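Local coordinates for FBP protein (Leishmania major, PDB 5OEZ) that probably hydrolyses fructose 1,6-bisphosphate to fructose 6-phosphate and phosphate as a magnesium-dependent, tetrameric gluconeogenic enzyme of the class 1 FBPase family, at residues C[29-32]-C[33-37]; C[40-43]-C[44-48]; C[231-234]-C[235-238]. All coordinates share one frame; numbering follows the deposited sequence.

Interaction 1: residues C[29-32]-C[33-37]; sequences TLLM and MAIQT
The first turns of the long helix 27-47, which open at the AMP site of this fructose-1,6-bisphosphatase, are joined here by side chains three and four residues apart, Met32 with Ile35 and Gln36, Thr29 with Met33. Met32 bends at both chi2 and chi3 and brings SD to within 4.0 Å of Ile35 CD1, an apolar contact in which the two chains cross at a slant; Met32 also touches Ile16 of helix 12-18. Leu31 and Ile35 rest on Leu85 of helix 72-87 and on strand 132-140. Backbone bonds of the alpha-helical pattern tie 29-32 to 33-37, among them Met33 N to Thr29 O at 2.9 Å and Ile35 N to Leu31 O at 3.0 Å. Thr29 binds AMP in another structure of the protein; in this chain the nucleotide is absent. With OG1 beside the backbone N (chi1 -62°), Thr29 CG2 is left anti to it and faces the Met33 side chain, 4.0 Å from Met33 SD, although the placement of the Met33 end is uncertain. Met33 packs on Met33 of the second subunit; Thr29 and Leu30 meet Leu30 and Thr29 of the same neighbour. Met32 O accepts twice from Gln36. The backbone Gln36 N donates to Met32 O at 3.0 Å, almost straight at 163°. Gln36 CG stands beside its own backbone N (chi1 -74°), and from there the extended chain carries NE2, which also bonds to Thr13 OG1, into a weak bond from Gln36 NE2 to Met32 O at 3.3 Å.

Interaction 2: residues C[40-43]-C[44-48]; sequences KVIE and KNIRR
Glu43 and Arg47 run side by side and point the same way from the last turns of helix 27-47, and their charged ends meet in an i to i+4 salt bridge along the helix. One carboxylate oxygen does the work: Glu43 OE2 sits at the edge of the Arg47 guanidinium, in its plane, and takes weak bonds from Arg47 NE at 3.4 Å and NH2 at 3.3 Å. The two flat groups are not coplanar but turned 40° apart. Arg47 bends at chi2 and chi3, which folds the guanidinium back beside the glutamate. Beneath the pair, Arg47 N donates to Glu43 O at 2.9 Å, nearly along the C=O axis.

A second side-by-side pair is apolar: Ile42 and Ile46 lie one turn apart, Ile42 CG2 being 3.6 Å from Ile46 CD1. Val41 and Asn45 make the third. The amide of Asn45 turns back to the carbonyl, ND2 reaching Val41 O at 2.7 Å in a weak, bent bond of 124°, while Asn45 N donates to the same oxygen. At the helix end, Arg48 curls its guanidinium back, and NH1 meets Lys44 O at 3.0 Å, in the carbonyl plane and on a lone pair.

Lys40 NZ bonds to Gly197 O and pairs with Glu198 of the second subunit, as Lys44 NZ does with Asp193 of that subunit. Arg47 NH1 lies close to Arg47 NH1 of the third subunit and forms a long, weak ion pair with Glu43 there. The side chain of Ile46 comes within about 4 Å of that of Leu120, which binds manganese in another structure (no metal here), and Ile42 and Ile46 pack between helix 72-87 and Tyr173 of strand 167-173.

Interaction 3: residues C[231-234]-C[235-238]; sequences EYID and YLKM
Leu236 lies across one face of the Tyr232 ring, a CH-pi contact in which CG stands 4.2 Å from the ring centroid, 21° off the normal and displaced toward the rim. Its two methyls spread over the outer half of the ring, CD2 coming 3.6 Å from Tyr232 CE1 and CD1 3.8 Å from CZ. The ring is placed there because Tyr232 CG swings anti to the backbone N (chi1 164°), taking it alongside the next turn, while Leu236 N donates to Tyr232 O in an almost straight bond of 170°.

Around this pair, Ile233 CD1 meets the CD1 methyl of the same leucine, Leu236, 4.2 Å away, and Ile233 CG2 lies 3.9 Å from Lys237 CE. The extended Lys237 carries its ammonium on to Glu219 of the third subunit and to Glu219 of its own chain. Farther round, Met238 runs beside Asp234 and bends at its thioether, bringing CE 3.6 Å from Asp234 CB. Asp234 OD1 is held by a bond from Tyr222 OH, and Glu231 by a salt bridge to Arg337.

The helix 227-238 is the crossover of a beta-alpha-beta unit between strands 214-216 and 245-246. Ile233, Leu236 and Lys237 rest on Tyr215 of the first strand, and Tyr232, Tyr235 and Leu236 pack against helix 325-338.

From the N terminus the three contacts come in series, and none encloses or crosses another: each joins neighbouring turns of one helix and closes no loop. Interactions 1 and 2 occupy successive parts of helix 27-47, centres about 17 Å apart, the first at its AMP-site start and the second at its end. Both meet the second subunit as well as helix 72-87. Interaction 3 lies in the C-terminal domain, across the chain's centre from interaction 1, its centre about 44 Å from that of interaction 1. It sits on the helix of the beta-alpha-beta unit 214-216, 227-238, 245-246, against helix 325-338. Interactions 2 and 3 both reach the third subunit.

Interaction 1: residues C[29-32]-C[33-37]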
loop_
_atom_site.group_PDB
_atom_site.type_symbol
_atom_site.label_atom_id
_atom_site.label_comp_id
_atom_site.label_asym_id
_atom_site.label_seq_id
_atom_site.Cartn_x
_atom_site.Cartn_y
_atom_site.Cartn_z
ATOM N N THR C 29 2.825 -16.187 -21.937
ATOM C CA THR C 29 2.660 -16.026 -20.505
ATOM C C THR C 29 3.863 -15.316 -19.891
ATOM O O THR C 29 3.699 -14.372 -19.107
ATOM C CB THR C 29 2.435 -17.400 -19.856
ATOM O OG1 THR C 29 1.230 -17.960 -20.378
ATOM C CG2 THR C 29 2.288 -17.301 -18.335
ATOM N N LEU C 30 5.066 -15.768 -20.236
ATOM C CA LEU C 30 6.278 -15.145 -19.711
ATOM C C LEU C 30 6.390 -13.700 -20.171
ATOM O O LEU C 30 6.761 -12.832 -19.378
ATOM C CB LEU C 30 7.535 -15.939 -20.079
ATOM C CG LEU C 30 7.652 -17.385 -19.576
ATOM C CD1 LEU C 30 9.058 -17.922 -19.823
ATOM C CD2 LEU C 30 7.289 -17.514 -18.111
ATOM N N LEU C 31 6.045 -13.433 -21.434
ATOM C CA LEU C 31 6.017 -12.060 -21.937
ATOM C C LEU C 31 5.074 -11.168 -21.108
ATOM O O LEU C 31 5.444 -10.079 -20.696
ATOM C CB LEU C 31 5.590 -12.029 -23.403
ATOM C CG LEU C 31 5.585 -10.661 -24.088
ATOM C CD1 LEU C 31 7.014 -10.247 -24.384
ATOM C CD2 LEU C 31 4.787 -10.710 -25.382
ATOM N N MET C 32 3.855 -11.633 -20.887
ATOM C CA MET C 32 2.883 -10.860 -20.130
ATOM C C MET C 32 3.258 -10.697 -18.664
ATOM O O MET C 32 2.902 -9.687 -18.074
ATOM C CB MET C 32 1.465 -11.414 -20.291
ATOM C CG MET C 32 0.905 -11.250 -21.703
ATOM S SD MET C 32 1.046 -9.578 -22.374
ATOM C CE MET C 32 0.358 -8.548 -21.056
ATOM N N MET C 33 3.974 -11.666 -18.086
ATOM C CA MET C 33 4.545 -11.481 -16.744
ATOM C C MET C 33 5.502 -10.324 -16.721
ATOM O O MET C 33 5.480 -9.503 -15.791
ATOM C CB MET C 33 5.345 -12.691 -16.270
ATOM C CG MET C 33 4.771 -13.430 -15.094
ATOM S SD MET C 33 4.023 -14.983 -15.590
ATOM C CE MET C 33 5.256 -16.036 -16.319
ATOM N N ALA C 34 6.399 -10.304 -17.707
ATOM C CA ALA C 34 7.397 -9.249 -17.794
ATOM C C ALA C 34 6.744 -7.853 -17.946
ATOM O O ALA C 34 7.184 -6.883 -17.314
ATOM C CB ALA C 34 8.360 -9.537 -18.927
ATOM N N ILE C 35 5.687 -7.770 -18.751
ATOM C CA ILE C 35 4.959 -6.514 -18.954
ATOM C C ILE C 35 4.238 -6.060 -17.684
ATOM O O ILE C 35 4.244 -4.869 -17.346
ATOM C CB ILE C 35 3.983 -6.617 -20.148
ATOM C CG1 ILE C 35 4.788 -6.691 -21.457
ATOM C CG2 ILE C 35 3.048 -5.415 -20.213
ATOM C CD1 ILE C 35 3.972 -6.919 -22.710
ATOM N N GLN C 36 3.584 -6.995 -17.002
ATOM C CA GLN C 36 2.920 -6.679 -15.740
ATOM C C GLN C 36 3.908 -6.132 -14.725
ATOM O O GLN C 36 3.617 -5.140 -14.062
ATOM C CB GLN C 36 2.258 -7.903 -15.149
ATOM C CG GLN C 36 0.994 -8.322 -15.853
ATOM C CD GLN C 36 0.441 -9.580 -15.219
ATOM O OE1 GLN C 36 -0.185 -9.519 -14.163
ATOM N NE2 GLN C 36 0.677 -10.731 -15.857
ATOM N N THR C 37 5.068 -6.775 -14.617
ATOM C CA THR C 37 6.080 -6.329 -13.676
ATOM C C THR C 37 6.533 -4.926 -13.998
ATOM O O THR C 37 6.686 -4.081 -13.083
ATOM C CB THR C 37 7.298 -7.283 -13.644
ATOM O OG1 THR C 37 6.849 -8.595 -13.316
ATOM C CG2 THR C 37 8.296 -6.851 -12.587
#

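Interaction 2: residues C[40-43]-C[44-48]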
loop_
_atom_site.group_PDB
_atom_site.type_symbol
_atom_site.label_atom_id
_atom_site.label_comp_id
_atom_site.label_asym_id
_atom_site.label_seq_id
_atom_site.Cartn_x
_atom_site.Cartn_y
_atom_site.Cartn_z
ATOM N N LYS C 40 3.952 -2.304 -13.010
ATOM C CA LYS C 40 3.892 -2.084 -11.567
ATOM C C LYS C 40 5.051 -1.250 -11.062
ATOM O O LYS C 40 4.880 -0.435 -10.155
ATOM C CB LYS C 40 3.821 -3.414 -10.827
ATOM C CG LYS C 40 2.490 -4.092 -11.053
ATOM C CD LYS C 40 2.293 -5.361 -10.259
ATOM C CE LYS C 40 3.235 -6.460 -10.689
ATOM N NZ LYS C 40 3.220 -7.501 -9.630
ATOM N N VAL C 41 6.230 -1.475 -11.630
ATOM C CA VAL C 41 7.405 -0.694 -11.283
ATOM C C VAL C 41 7.215 0.772 -11.677
ATOM O O VAL C 41 7.546 1.679 -10.911
ATOM C CB VAL C 41 8.687 -1.282 -11.929
ATOM C CG1 VAL C 41 9.865 -0.314 -11.820
ATOM C CG2 VAL C 41 9.044 -2.598 -11.256
ATOM N N ILE C 42 6.664 0.995 -12.860
ATOM C CA ILE C 42 6.393 2.365 -13.334
ATOM C C ILE C 42 5.335 3.060 -12.475
ATOM O O ILE C 42 5.470 4.230 -12.154
ATOM C CB ILE C 42 5.981 2.361 -14.814
ATOM C CG1 ILE C 42 7.174 1.926 -15.667
ATOM C CG2 ILE C 42 5.478 3.732 -15.240
ATOM C CD1 ILE C 42 6.791 1.414 -17.041
ATOM N N GLU C 43 4.284 2.329 -12.123
ATOM C CA GLU C 43 3.252 2.834 -11.219
ATOM C C GLU C 43 3.837 3.295 -9.875
ATOM O O GLU C 43 3.472 4.365 -9.395
ATOM C CB GLU C 43 2.194 1.751 -10.971
ATOM C CG GLU C 43 0.828 2.266 -10.535
ATOM C CD GLU C 43 0.722 2.640 -9.063
ATOM O OE1 GLU C 43 1.475 2.098 -8.215
ATOM O OE2 GLU C 43 -0.159 3.473 -8.754
ATOM N N LYS C 44 4.709 2.478 -9.272
ATOM C CA LYS C 44 5.352 2.828 -8.001
ATOM C C LYS C 44 6.031 4.200 -8.111
ATOM O O LYS C 44 5.823 5.089 -7.265
ATOM C CB LYS C 44 6.373 1.749 -7.577
ATOM C CG LYS C 44 7.359 2.137 -6.468
ATOM C CD LYS C 44 8.742 1.476 -6.585
ATOM C CE LYS C 44 8.849 0.080 -6.039
ATOM N NZ LYS C 44 9.512 0.005 -4.714
ATOM N N ASN C 45 6.823 4.371 -9.164
ATOM C CA ASN C 45 7.549 5.631 -9.388
ATOM C C ASN C 45 6.629 6.829 -9.625
ATOM O O ASN C 45 6.857 7.908 -9.077
ATOM C CB ASN C 45 8.551 5.465 -10.527
ATOM C CG ASN C 45 9.702 4.560 -10.136
ATOM O OD1 ASN C 45 10.545 4.948 -9.338
ATOM N ND2 ASN C 45 9.719 3.342 -10.655
ATOM N N ILE C 46 5.573 6.630 -10.404
ATOM C CA ILE C 46 4.595 7.685 -10.629
ATOM C C ILE C 46 3.897 8.088 -9.321
ATOM O O ILE C 46 3.750 9.277 -9.043
ATOM C CB ILE C 46 3.565 7.303 -11.702
ATOM C CG1 ILE C 46 4.257 7.181 -13.061
ATOM C CG2 ILE C 46 2.474 8.363 -11.822
ATOM C CD1 ILE C 46 3.428 6.483 -14.121
ATOM N N ARG C 47 3.457 7.119 -8.522
ATOM C CA ARG C 47 2.749 7.439 -7.262
ATOM C C ARG C 47 3.534 8.360 -6.339
ATOM O O ARG C 47 2.939 9.235 -5.709
ATOM C CB ARG C 47 2.347 6.176 -6.547
ATOM C CG ARG C 47 1.539 6.282 -5.235
ATOM C CD ARG C 47 0.037 6.635 -5.389
ATOM N NE ARG C 47 -0.720 5.900 -6.405
ATOM C CZ ARG C 47 -2.008 6.125 -6.690
ATOM N NH1 ARG C 47 -2.711 7.067 -6.050
ATOM N NH2 ARG C 47 -2.604 5.414 -7.640
ATOM N N ARG C 48 4.854 8.158 -6.292
ATOM C CA ARG C 48 5.748 8.931 -5.444
ATOM C C ARG C 48 6.489 10.098 -6.147
ATOM O O ARG C 48 7.415 10.669 -5.571
ATOM C CB ARG C 48 6.734 7.970 -4.782
ATOM C CG ARG C 48 6.061 7.051 -3.768
ATOM C CD ARG C 48 6.670 5.660 -3.629
ATOM N NE ARG C 48 5.710 4.831 -2.904
ATOM C CZ ARG C 48 4.725 4.101 -3.450
ATOM N NH1 ARG C 48 4.541 4.013 -4.767
ATOM N NH2 ARG C 48 3.908 3.416 -2.650
#

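Interaction 3: residues C[231-234]-C[235-238]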
loop_
_atom_site.group_PDB
_atom_site.type_symbol
_atom_site.label_atom_id
_atom_site.label_comp_id
_atom_site.label_asym_id
_atom_site.label_seq_id
_atom_site.Cartn_x
_atom_site.Cartn_y
_atom_site.Cartn_z
ATOM N N GLU C 231 -14.237 21.872 -41.318
ATOM C CA GLU C 231 -15.670 21.766 -41.582
ATOM C C GLU C 231 -16.342 20.735 -40.695
ATOM O O GLU C 231 -17.439 20.968 -40.211
ATOM C CB GLU C 231 -15.931 21.462 -43.059
ATOM C CG GLU C 231 -15.581 22.635 -43.961
ATOM C CD GLU C 231 -15.766 22.346 -45.446
ATOM O OE1 GLU C 231 -16.525 21.393 -45.821
ATOM O OE2 GLU C 231 -15.183 23.124 -46.252
ATOM N N TYR C 232 -15.674 19.615 -40.495
ATOM C CA TYR C 232 -16.186 18.551 -39.641
ATOM C C TYR C 232 -16.346 19.043 -38.209
ATOM O O TYR C 232 -17.387 18.842 -37.581
ATOM C CB TYR C 232 -15.260 17.329 -39.693
ATOM C CG TYR C 232 -15.471 16.310 -38.583
ATOM C CD1 TYR C 232 -16.661 15.609 -38.477
ATOM C CD2 TYR C 232 -14.475 16.042 -37.647
ATOM C CE1 TYR C 232 -16.848 14.673 -37.485
ATOM C CE2 TYR C 232 -14.662 15.117 -36.636
ATOM C CZ TYR C 232 -15.846 14.431 -36.559
ATOM O OH TYR C 232 -16.034 13.478 -35.567
ATOM N N ILE C 233 -15.315 19.708 -37.706
ATOM C CA ILE C 233 -15.354 20.225 -36.345
ATOM C C ILE C 233 -16.437 21.305 -36.211
ATOM O O ILE C 233 -17.198 21.279 -35.245
ATOM C CB ILE C 233 -13.966 20.689 -35.857
ATOM C CG1 ILE C 233 -13.011 19.490 -35.757
ATOM C CG2 ILE C 233 -14.059 21.396 -34.507
ATOM C CD1 ILE C 233 -13.386 18.417 -34.736
ATOM N N ASP C 234 -16.539 22.201 -37.192
ATOM C CA ASP C 234 -17.594 23.222 -37.182
ATOM C C ASP C 234 -18.995 22.587 -37.153
ATOM O O ASP C 234 -19.890 23.075 -36.463
ATOM C CB ASP C 234 -17.453 24.180 -38.372
ATOM C CG ASP C 234 -16.218 25.096 -38.271
ATOM O OD1 ASP C 234 -15.458 25.039 -37.275
ATOM O OD2 ASP C 234 -15.989 25.881 -39.224
ATOM N N TYR C 235 -19.163 21.488 -37.879
ATOM C CA TYR C 235 -20.430 20.778 -37.917
ATOM C C TYR C 235 -20.789 20.197 -36.536
ATOM O O TYR C 235 -21.901 20.386 -36.080
ATOM C CB TYR C 235 -20.392 19.664 -38.964
ATOM C CG TYR C 235 -21.663 18.844 -39.004
ATOM C CD1 TYR C 235 -22.775 19.280 -39.728
ATOM C CD2 TYR C 235 -21.761 17.622 -38.305
ATOM C CE1 TYR C 235 -23.946 18.518 -39.768
ATOM C CE2 TYR C 235 -22.936 16.866 -38.323
ATOM C CZ TYR C 235 -24.019 17.318 -39.050
ATOM O OH TYR C 235 -25.180 16.592 -39.072
ATOM N N LEU C 236 -19.847 19.502 -35.895
ATOM C CA LEU C 236 -20.048 18.997 -34.532
ATOM C C LEU C 236 -20.552 20.084 -33.566
ATOM O O LEU C 236 -21.456 19.836 -32.780
ATOM C CB LEU C 236 -18.772 18.387 -33.958
ATOM C CG LEU C 236 -18.132 17.194 -34.654
ATOM C CD1 LEU C 236 -17.035 16.633 -33.763
ATOM C CD2 LEU C 236 -19.129 16.097 -35.017
ATOM N N LYS C 237 -20.018 21.288 -33.684
ATOM C CA LYS C 237 -20.446 22.404 -32.841
ATOM C C LYS C 237 -21.735 23.108 -33.236
ATOM O O LYS C 237 -22.399 23.690 -32.379
ATOM C CB LYS C 237 -19.386 23.473 -32.869
ATOM C CG LYS C 237 -18.030 23.023 -32.402
ATOM C CD LYS C 237 -17.161 24.250 -32.431
ATOM C CE LYS C 237 -15.737 23.907 -32.115
ATOM N NZ LYS C 237 -15.039 25.179 -31.854
ATOM N N MET C 238 -22.048 23.154 -34.526
ATOM C CA MET C 238 -23.112 24.041 -35.014
ATOM C C MET C 238 -24.287 23.374 -35.696
ATOM O O MET C 238 -25.247 24.050 -36.015
ATOM C CB MET C 238 -22.514 25.115 -35.927
ATOM C CG MET C 238 -21.759 26.201 -35.158
ATOM S SD MET C 238 -21.033 27.490 -36.201
ATOM C CE MET C 238 -19.899 26.564 -37.233
#